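Local coordinates for angiopoietin-related protein 6 (Homo sapiens, PDB 6Y43), which is a secreted angiopoietin-like protein whose calcium-binding fibrinogen-like domain probably recognises partners outside the cell, at residues Trp9-Glu14 with Ile217-Leu222; Asp152-Arg155 with Gly160-Ala163; Leu164-Gly169 with Ala174-Asn179. One frame throughout, in Å; residues are numbered along the deposited sequence.

Contact 1 (Trp9-Glu14 with Ile217-Leu222); sequences WQDCAE and IRPLKL
Asp-11 turns its CG between its own backbone N and carbonyl carbon (chi1 49°), which sends one carboxylate oxygen back over the helix start and the other out to the ring of Pro-219. OD2 lies 3.4 Å from Pro-219 CG, a van der Waals contact, the two side chains coming from opposite directions. OD1 does the polar work: Glu-14 N donates to Asp-11 OD1 at 2.8 Å, meeting it nearly along the C-O bond. Asp-11 is thus the N-cap of helix 12-17; one oxygen caps the helix while the other merely touches Pro-219. With an alanine here, Glu-14 N would probably keep no more than its weak bond to Asp-11 O, and Pro-219 CG would lose its neighbour. Beside this pair the methyl group of Ala-13 packs on the proline, CB to Pro-219 CD 3.9 Å, and less closely on the aliphatic part of Arg-218. A water bridges the two backbones, accepting from Ala-13 N at 3.2 Å and donating weakly to Ile-217 O. The end of Glu-14 leads away from the strand, and there Gln-10 N gives its OE1 a nearly straight bond of 2.7 Å (173°). The guanidinium of Arg-218 leads elsewhere, NH1 donating to the carbonyls of Glu-44 and Gly-46. This modest surface contact sets the first turn of helix 12-17 against the last part of strand 212-219, which runs antiparallel between strands 48-54 and 95-102; the Cys-12 to Cys-39 disulfide ties the same helix to strand 33-40.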
loop_
_atom_site.group_PDB
_atom_site.type_symbol
_atom_site.label_atom_id
_atom_site.label_comp_id
_atom_site.label_asym_id
_atom_site.label_seq_id
_atom_site.Cartn_x
_atom_site.Cartn_y
_atom_site.Cartn_z
ATOM N N TRP A 9 -9.164 -12.823 12.755
ATOM C CA TRP A 9 -10.198 -12.528 11.776
ATOM C C TRP A 9 -9.724 -12.871 10.371
ATOM O O TRP A 9 -8.526 -12.868 10.077
ATOM C CB TRP A 9 -10.589 -11.043 11.823
ATOM C CG TRP A 9 -10.877 -10.513 13.195
ATOM C CD1 TRP A 9 -9.988 -9.943 14.069
ATOM C CD2 TRP A 9 -12.146 -10.532 13.868
ATOM N NE1 TRP A 9 -10.632 -9.596 15.243
ATOM C CE2 TRP A 9 -11.953 -9.955 15.146
ATOM C CE3 TRP A 9 -13.424 -10.986 13.522
ATOM C CZ2 TRP A 9 -13.000 -9.798 16.064
ATOM C CZ3 TRP A 9 -14.460 -10.842 14.455
ATOM C CH2 TRP A 9 -14.234 -10.259 15.702
ATOM N N GLN A 10 -10.687 -13.113 9.481
ATOM C CA GLN A 10 -10.326 -13.282 8.078
ATOM C C GLN A 10 -9.807 -11.974 7.492
ATOM O O GLN A 10 -8.909 -11.974 6.644
ATOM C CB GLN A 10 -11.529 -13.780 7.283
ATOM C CG GLN A 10 -11.174 -14.083 5.843
ATOM C CD GLN A 10 -12.286 -14.766 5.075
ATOM O OE1 GLN A 10 -13.279 -15.211 5.648
ATOM N NE2 GLN A 10 -12.120 -14.850 3.759
ATOM N N ASP A 11 -10.369 -10.858 7.932
ATOM C CA ASP A 11 -9.928 -9.538 7.503
ATOM C C ASP A 11 -10.550 -8.482 8.411
ATOM O O ASP A 11 -11.366 -8.781 9.290
ATOM C CB ASP A 11 -10.305 -9.313 6.041
ATOM C CG ASP A 11 -11.760 -9.656 5.764
ATOM O OD1 ASP A 11 -12.647 -9.177 6.505
ATOM O OD2 ASP A 11 -12.012 -10.403 4.798
ATOM N N CYS A 12 -10.139 -7.228 8.189
ATOM C CA CYS A 12 -10.634 -6.132 9.016
ATOM C C CYS A 12 -12.137 -5.949 8.862
ATOM O O CYS A 12 -12.813 -5.551 9.809
ATOM C CB CYS A 12 -9.894 -4.843 8.661
ATOM S SG CYS A 12 -8.137 -4.910 9.134
ATOM N N ALA A 13 -12.667 -6.208 7.671
ATOM C CA ALA A 13 -14.103 -6.087 7.460
ATOM C C ALA A 13 -14.875 -7.030 8.377
ATOM O O ALA A 13 -15.890 -6.640 8.962
ATOM C CB ALA A 13 -14.432 -6.358 5.994
ATOM N N GLU A 14 -14.389 -8.263 8.555
ATOM C CA GLU A 14 -15.082 -9.183 9.457
ATOM C C GLU A 14 -15.071 -8.659 10.897
ATOM O O GLU A 14 -16.093 -8.703 11.595
ATOM C CB GLU A 14 -14.455 -10.575 9.367
ATOM C CG GLU A 14 -15.148 -11.559 10.297
ATOM C CD GLU A 14 -14.566 -12.939 10.254
ATOM O OE1 GLU A 14 -13.324 -13.072 10.259
ATOM O OE2 GLU A 14 -15.365 -13.896 10.218
ATOM N N ILE A 217 -6.897 -2.374 1.848
ATOM C CA ILE A 217 -7.786 -3.220 1.064
ATOM C C ILE A 217 -8.951 -3.733 1.908
ATOM O O ILE A 217 -8.892 -3.810 3.137
ATOM C CB ILE A 217 -7.023 -4.396 0.419
ATOM C CG1 ILE A 217 -6.395 -5.270 1.502
ATOM C CG2 ILE A 217 -6.006 -3.862 -0.560
ATOM C CD1 ILE A 217 -5.737 -6.526 0.924
ATOM N N ARG A 218 -10.031 -4.083 1.211
ATOM C CA ARG A 218 -11.267 -4.564 1.793
ATOM C C ARG A 218 -11.928 -5.456 0.764
ATOM O O ARG A 218 -11.850 -5.158 -0.440
ATOM C CB ARG A 218 -12.174 -3.385 2.155
ATOM C CG ARG A 218 -13.510 -3.703 2.804
ATOM C CD ARG A 218 -14.160 -2.395 3.251
ATOM N NE ARG A 218 -14.778 -1.617 2.164
ATOM C CZ ARG A 218 -15.427 -0.469 2.362
ATOM N NH1 ARG A 218 -15.550 0.048 3.584
ATOM N NH2 ARG A 218 -15.945 0.184 1.334
ATOM N N PRO A 219 -12.584 -6.536 1.181
ATOM C CA PRO A 219 -13.343 -7.329 0.205
ATOM C C PRO A 219 -14.347 -6.458 -0.535
ATOM O O PRO A 219 -14.956 -5.540 0.029
ATOM C CB PRO A 219 -14.030 -8.399 1.066
ATOM C CG PRO A 219 -13.222 -8.459 2.335
ATOM C CD PRO A 219 -12.710 -7.067 2.552
ATOM N N LEU A 220 -14.498 -6.731 -1.818
ATOM C CA LEU A 220 -15.418 -5.994 -2.672
ATOM C C LEU A 220 -16.636 -6.866 -2.901
ATOM O O LEU A 220 -16.566 -7.862 -3.622
ATOM C CB LEU A 220 -14.771 -5.637 -4.002
ATOM C CG LEU A 220 -15.594 -4.797 -4.966
ATOM C CD1 LEU A 220 -16.135 -3.546 -4.335
ATOM C CD2 LEU A 220 -14.702 -4.483 -6.164
ATOM N N LYS A 221 -17.738 -6.490 -2.292
ATOM C CA LYS A 221 -18.995 -7.212 -2.380
ATOM C C LYS A 221 -19.956 -6.364 -3.202
ATOM O O LYS A 221 -20.482 -5.365 -2.711
ATOM C CB LYS A 221 -19.513 -7.471 -0.975
ATOM C CG LYS A 221 -20.890 -8.022 -0.902
ATOM C CD LYS A 221 -20.868 -9.331 -1.695
ATOM C CE LYS A 221 -22.262 -9.667 -2.081
ATOM N NZ LYS A 221 -22.724 -10.555 -1.044
ATOM N N LEU A 222 -20.170 -6.750 -4.452
ATOM C CA LEU A 222 -20.981 -5.934 -5.348
ATOM C C LEU A 222 -22.472 -6.011 -5.012
ATOM O O LEU A 222 -22.963 -7.042 -4.539
ATOM C CB LEU A 222 -20.752 -6.355 -6.797
ATOM C CG LEU A 222 -19.315 -6.252 -7.298
ATOM C CD1 LEU A 222 -19.214 -6.898 -8.673
ATOM C CD2 LEU A 222 -18.873 -4.809 -7.333
ATOM O OXT LEU A 222 -23.194 -5.024 -5.183
HETATM O O HOH W 1 -10.531 -5.909 5.290
#

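Contact 2 (Asp152-Arg155 with Gly160-Ala163); sequences DRDR and GNCA. With CA (calcium ion), chain B.
The carboxylate of Asp-154 presents both oxygens to the calcium ion, OD1 and OD2 each 2.5 Å away, while Gly-160 O binds the same ion at 2.3 Å. In the same segment as Asp-154, the guanidinium of Arg-155 has Arg-153 CB over the centre of one face, 4.0 Å above the plane, and that of Arg-153 has the Asp-152 carboxylate at its own edge, in plane, with Arg-153 NH1 to Asp-152 OD1 3.0 Å in a salt bridge. Asp-154 extends toward the ion with CG anti to the backbone N (chi1 178°). Its OD2 also touches Asn-161, 3.5 Å from CA and 3.7 Å from CB. The amide of Asn-161 is held at both ends: ND2 donates to Val-151 O, and, Asn-161 being the N-cap of helix 162-166, its OD1 accepts from Leu-164 N. Two waters, Asp-156 OD1 and Tyr-158 O complete seven ligand atoms, making this the calcium loop of the fibrinogen-like domain. Asp-154 OD2 and Gly-160 O stand 3.2 Å apart with no hydrogen bond between them; the shared cation probably offsets the repulsion between carboxylate and carbonyl oxygen and so pins Asp-154 to Gly-160.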
loop_
_atom_site.group_PDB
_atom_site.type_symbol
_atom_site.label_atom_id
_atom_site.label_comp_id
_atom_site.label_asym_id
_atom_site.label_seq_id
_atom_site.Cartn_x
_atom_site.Cartn_y
_atom_site.Cartn_z
ATOM N N ASP A 152 17.833 -4.728 -7.064
ATOM C CA ASP A 152 18.573 -5.834 -7.676
ATOM C C ASP A 152 17.718 -6.654 -8.636
ATOM O O ASP A 152 18.240 -7.584 -9.280
ATOM C CB ASP A 152 19.214 -6.731 -6.599
ATOM C CG ASP A 152 18.221 -7.618 -5.843
ATOM O OD1 ASP A 152 16.996 -7.570 -6.070
ATOM O OD2 ASP A 152 18.708 -8.402 -4.990
ATOM N N ARG A 153 16.429 -6.293 -8.781
ATOM C CA ARG A 153 15.486 -6.994 -9.644
ATOM C C ARG A 153 14.808 -5.927 -10.494
ATOM O O ARG A 153 13.655 -5.541 -10.258
ATOM C CB ARG A 153 14.508 -7.793 -8.854
ATOM C CG ARG A 153 15.056 -9.168 -8.432
ATOM C CD ARG A 153 14.212 -9.626 -7.313
ATOM N NE ARG A 153 14.442 -10.969 -6.784
ATOM C CZ ARG A 153 15.428 -11.297 -5.960
ATOM N NH1 ARG A 153 16.378 -10.423 -5.641
ATOM N NH2 ARG A 153 15.475 -12.525 -5.471
ATOM N N ASP A 154 15.541 -5.451 -11.495
ATOM C CA ASP A 154 15.047 -4.437 -12.427
ATOM C C ASP A 154 14.172 -5.126 -13.462
ATOM O O ASP A 154 14.663 -5.737 -14.410
ATOM C CB ASP A 154 16.210 -3.694 -13.075
ATOM C CG ASP A 154 15.768 -2.645 -14.098
ATOM O OD1 ASP A 154 14.563 -2.599 -14.443
ATOM O OD2 ASP A 154 16.646 -1.893 -14.562
ATOM N N ARG A 155 12.861 -5.023 -13.276
ATOM C CA ARG A 155 11.865 -5.579 -14.176
ATOM C C ARG A 155 11.038 -4.489 -14.835
ATOM O O ARG A 155 9.987 -4.771 -15.412
ATOM C CB ARG A 155 10.948 -6.515 -13.406
ATOM C CG ARG A 155 11.711 -7.622 -12.799
ATOM C CD ARG A 155 10.983 -8.271 -11.661
ATOM N NE ARG A 155 11.646 -9.535 -11.371
ATOM C CZ ARG A 155 11.532 -10.194 -10.235
ATOM N NH1 ARG A 155 10.769 -9.706 -9.258
ATOM N NH2 ARG A 155 12.178 -11.341 -10.088
ATOM N N GLY A 160 16.981 2.591 -17.569
ATOM C CA GLY A 160 17.766 2.416 -16.371
ATOM C C GLY A 160 17.007 1.733 -15.303
ATOM O O GLY A 160 16.041 1.031 -15.585
ATOM N N ASN A 161 17.412 1.902 -14.098
ATOM C CA ASN A 161 16.906 1.155 -12.939
ATOM C C ASN A 161 16.047 2.093 -12.089
ATOM O O ASN A 161 16.561 2.853 -11.261
ATOM C CB ASN A 161 18.077 0.582 -12.137
ATOM C CG ASN A 161 17.618 -0.353 -11.024
ATOM O OD1 ASN A 161 16.510 -0.231 -10.479
ATOM N ND2 ASN A 161 18.491 -1.256 -10.640
ATOM N N CYS A 162 14.725 2.016 -12.269
ATOM C CA CYS A 162 13.851 2.960 -11.577
ATOM C C CYS A 162 14.040 2.916 -10.063
ATOM O O CYS A 162 14.097 3.963 -9.404
ATOM C CB CYS A 162 12.390 2.682 -11.910
ATOM S SG CYS A 162 11.947 3.038 -13.590
ATOM N N ALA A 163 14.139 1.711 -9.494
ATOM C CA ALA A 163 14.263 1.572 -8.043
ATOM C C ALA A 163 15.538 2.221 -7.517
ATOM O O ALA A 163 15.570 2.721 -6.384
ATOM C CB ALA A 163 14.248 0.088 -7.682
HETATM CA CA CA B . 15.066 -0.928 -16.271
HETATM O O HOH W 2 17.082 -1.414 -17.551
HETATM O O HOH W 3 14.042 -2.554 -17.714
#

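Contact 3 (Leu164-Gly169 with Ala174-Asn179); sequences LYQRGG and ACAHSN. With EDO (1,2-ethanediol), chain D.
Gln-166 and Asn-179 join the end of helix 162-166 to the segment that follows the Cys-162 to Cys-175 disulfide loop, in the part of the fibrinogen-like fold that in the fibrinogen gamma chain forms the polymerisation pocket. Asn-179 ND2 donates to Gln-166 O at 3.0 Å, almost straight (173°), with the carbonyl oxygen close to the amide plane of Asn-179 but the donor tilted 27° from the carbonyl plane. CG of Asn-179 stands anti to the backbone N (chi1 -170°), which carries the amide across to the helix end. There ND2 also lies 3.7 Å from Gln-166 CB. The buried amide is fixed in rotation by further bonds, ND2 to Gly-197 O and OD1 from Tyr-172 OH. Gln-166 reaches out with its chain extended beyond CG, and its terminal group comes to rest by the methyl of Ala-176 and by Cys-175, whose CB is 3.9 Å from Gln-166 CD. A cis peptide precedes Cys-175, as in fibrinogen. A buffer molecule, probably from the crystallisation liquor, lies beside Gln-166 and may mark the pocket. Gly-168 N, just past the helix, bonds to Tyr-172 OH, and Gly-169 N to Tyr-68 OH of helix 65-70, while His-177 and Asn-179 make backbone hydrogen bonds to Ala-201 and Tyr-199, in the long loop region between helix 162-166 and strand 212-219.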
loop_
_atom_site.group_PDB
_atom_site.type_symbol
_atom_site.label_atom_id
_atom_site.label_comp_id
_atom_site.label_asym_id
_atom_site.label_seq_id
_atom_site.Cartn_x
_atom_site.Cartn_y
_atom_site.Cartn_z
ATOM N N LEU A 164 16.619 2.161 -8.300
ATOM C CA LEU A 164 17.880 2.782 -7.904
ATOM C C LEU A 164 17.710 4.278 -7.706
ATOM O O LEU A 164 18.314 4.869 -6.801
ATOM C CB LEU A 164 18.941 2.517 -8.974
ATOM C CG LEU A 164 20.348 3.085 -8.780
ATOM C CD1 LEU A 164 21.020 2.442 -7.593
ATOM C CD2 LEU A 164 21.167 2.864 -10.048
ATOM N N TYR A 165 16.908 4.908 -8.557
ATOM C CA TYR A 165 16.742 6.350 -8.477
ATOM C C TYR A 165 15.564 6.757 -7.608
ATOM O O TYR A 165 15.642 7.785 -6.931
ATOM C CB TYR A 165 16.552 6.947 -9.872
ATOM C CG TYR A 165 17.664 6.599 -10.846
ATOM C CD1 TYR A 165 18.950 7.072 -10.662
ATOM C CD2 TYR A 165 17.411 5.788 -11.931
ATOM C CE1 TYR A 165 19.967 6.746 -11.555
ATOM C CE2 TYR A 165 18.419 5.454 -12.831
ATOM C CZ TYR A 165 19.690 5.933 -12.631
ATOM O OH TYR A 165 20.682 5.594 -13.526
ATOM N N GLN A 166 14.458 6.005 -7.631
ATOM C CA GLN A 166 13.273 6.412 -6.876
ATOM C C GLN A 166 13.143 5.699 -5.542
ATOM O O GLN A 166 12.315 6.110 -4.725
ATOM C CB GLN A 166 12.026 6.194 -7.718
ATOM C CG GLN A 166 12.051 7.050 -8.966
ATOM C CD GLN A 166 10.690 7.215 -9.551
ATOM O OE1 GLN A 166 10.103 8.289 -9.510
ATOM N NE2 GLN A 166 10.171 6.135 -10.115
ATOM N N ARG A 167 13.971 4.677 -5.289
ATOM C CA ARG A 167 14.335 4.139 -3.975
ATOM C C ARG A 167 13.270 3.268 -3.327
ATOM O O ARG A 167 13.426 2.910 -2.171
ATOM C CB ARG A 167 14.715 5.255 -2.992
ATOM C CG ARG A 167 15.636 6.329 -3.541
ATOM C CD ARG A 167 16.958 5.778 -4.034
ATOM N NE ARG A 167 17.739 5.227 -2.943
ATOM C CZ ARG A 167 18.974 4.749 -3.057
ATOM N NH1 ARG A 167 19.589 4.740 -4.235
ATOM N NH2 ARG A 167 19.592 4.265 -1.981
ATOM N N GLY A 168 12.213 2.875 -4.038
ATOM C CA GLY A 168 11.221 1.978 -3.492
ATOM C C GLY A 168 11.316 0.601 -4.121
ATOM O O GLY A 168 12.055 0.341 -5.063
ATOM N N GLY A 169 10.558 -0.337 -3.510
ATOM C CA GLY A 169 10.079 -1.497 -4.236
ATOM C C GLY A 169 8.716 -1.131 -4.798
ATOM O O GLY A 169 7.869 -0.589 -4.084
ATOM N N ALA A 174 8.029 3.549 -16.281
ATOM C CA ALA A 174 9.161 4.304 -16.825
ATOM C C ALA A 174 9.095 5.798 -16.484
ATOM O O ALA A 174 9.035 6.658 -17.371
ATOM C CB ALA A 174 9.229 4.111 -18.340
ATOM N N CYS A 175 9.142 6.168 -15.188
ATOM C CA CYS A 175 9.270 5.225 -14.078
ATOM C C CYS A 175 8.009 5.123 -13.246
ATOM O O CYS A 175 7.599 4.018 -12.845
ATOM C CB CYS A 175 10.395 5.624 -13.127
ATOM S SG CYS A 175 12.011 5.096 -13.734
ATOM N N ALA A 176 7.392 6.274 -12.939
ATOM C CA ALA A 176 6.240 6.200 -12.053
ATOM C C ALA A 176 5.365 7.445 -12.053
ATOM O O ALA A 176 5.847 8.584 -12.043
ATOM C CB ALA A 176 6.666 5.922 -10.601
ATOM N N HIS A 177 4.072 7.181 -11.975
ATOM C CA HIS A 177 3.096 8.183 -11.579
ATOM C C HIS A 177 2.911 8.246 -10.065
ATOM O O HIS A 177 2.437 9.263 -9.560
ATOM C CB HIS A 177 1.768 7.893 -12.269
ATOM C CG HIS A 177 1.779 8.222 -13.731
ATOM N ND1 HIS A 177 0.664 8.119 -14.525
ATOM C CD2 HIS A 177 2.792 8.605 -14.547
ATOM C CE1 HIS A 177 0.978 8.460 -15.765
ATOM N NE2 HIS A 177 2.262 8.766 -15.800
ATOM N N SER A 178 3.257 7.186 -9.337
ATOM C CA SER A 178 3.176 7.175 -7.885
ATOM C C SER A 178 4.394 6.444 -7.346
ATOM O O SER A 178 4.922 5.546 -7.999
ATOM C CB SER A 178 1.893 6.501 -7.402
ATOM O OG SER A 178 1.650 5.262 -8.010
ATOM N N ASN A 179 4.861 6.843 -6.161
ATOM C CA ASN A 179 6.087 6.269 -5.618
ATOM C C ASN A 179 5.939 6.162 -4.107
ATOM O O ASN A 179 6.749 6.670 -3.341
ATOM C CB ASN A 179 7.293 7.122 -6.002
ATOM C CG ASN A 179 8.622 6.471 -5.673
ATOM O OD1 ASN A 179 8.813 5.280 -5.903
ATOM N ND2 ASN A 179 9.557 7.269 -5.149
HETATM C C1 EDO D . 14.494 -1.107 -3.095
HETATM O O1 EDO D . 14.280 -1.318 -4.495
HETATM C C2 EDO D . 15.891 -1.612 -2.721
HETATM O O2 EDO D . 15.951 -3.024 -2.989
#

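Overall arrangement
From the N terminus the chain first enters helix 12-17, whose start meets the last part of strand 212-219 only near the C terminus; contact 1 therefore closes a loop of about 200 residues that encloses the other two. Within it, after strand 127-133, contact 2 shuts a short calcium loop before helix 162-166, and contact 3 shuts the next one just after, so these two stand in series and do not cross. They share that helix and are joined by the Cys-162 to Cys-175 disulfide, their centres about 9 Å apart. Contact 1 lies on the opposite side of the chain's centre, about 33 and 29 Å away between centres.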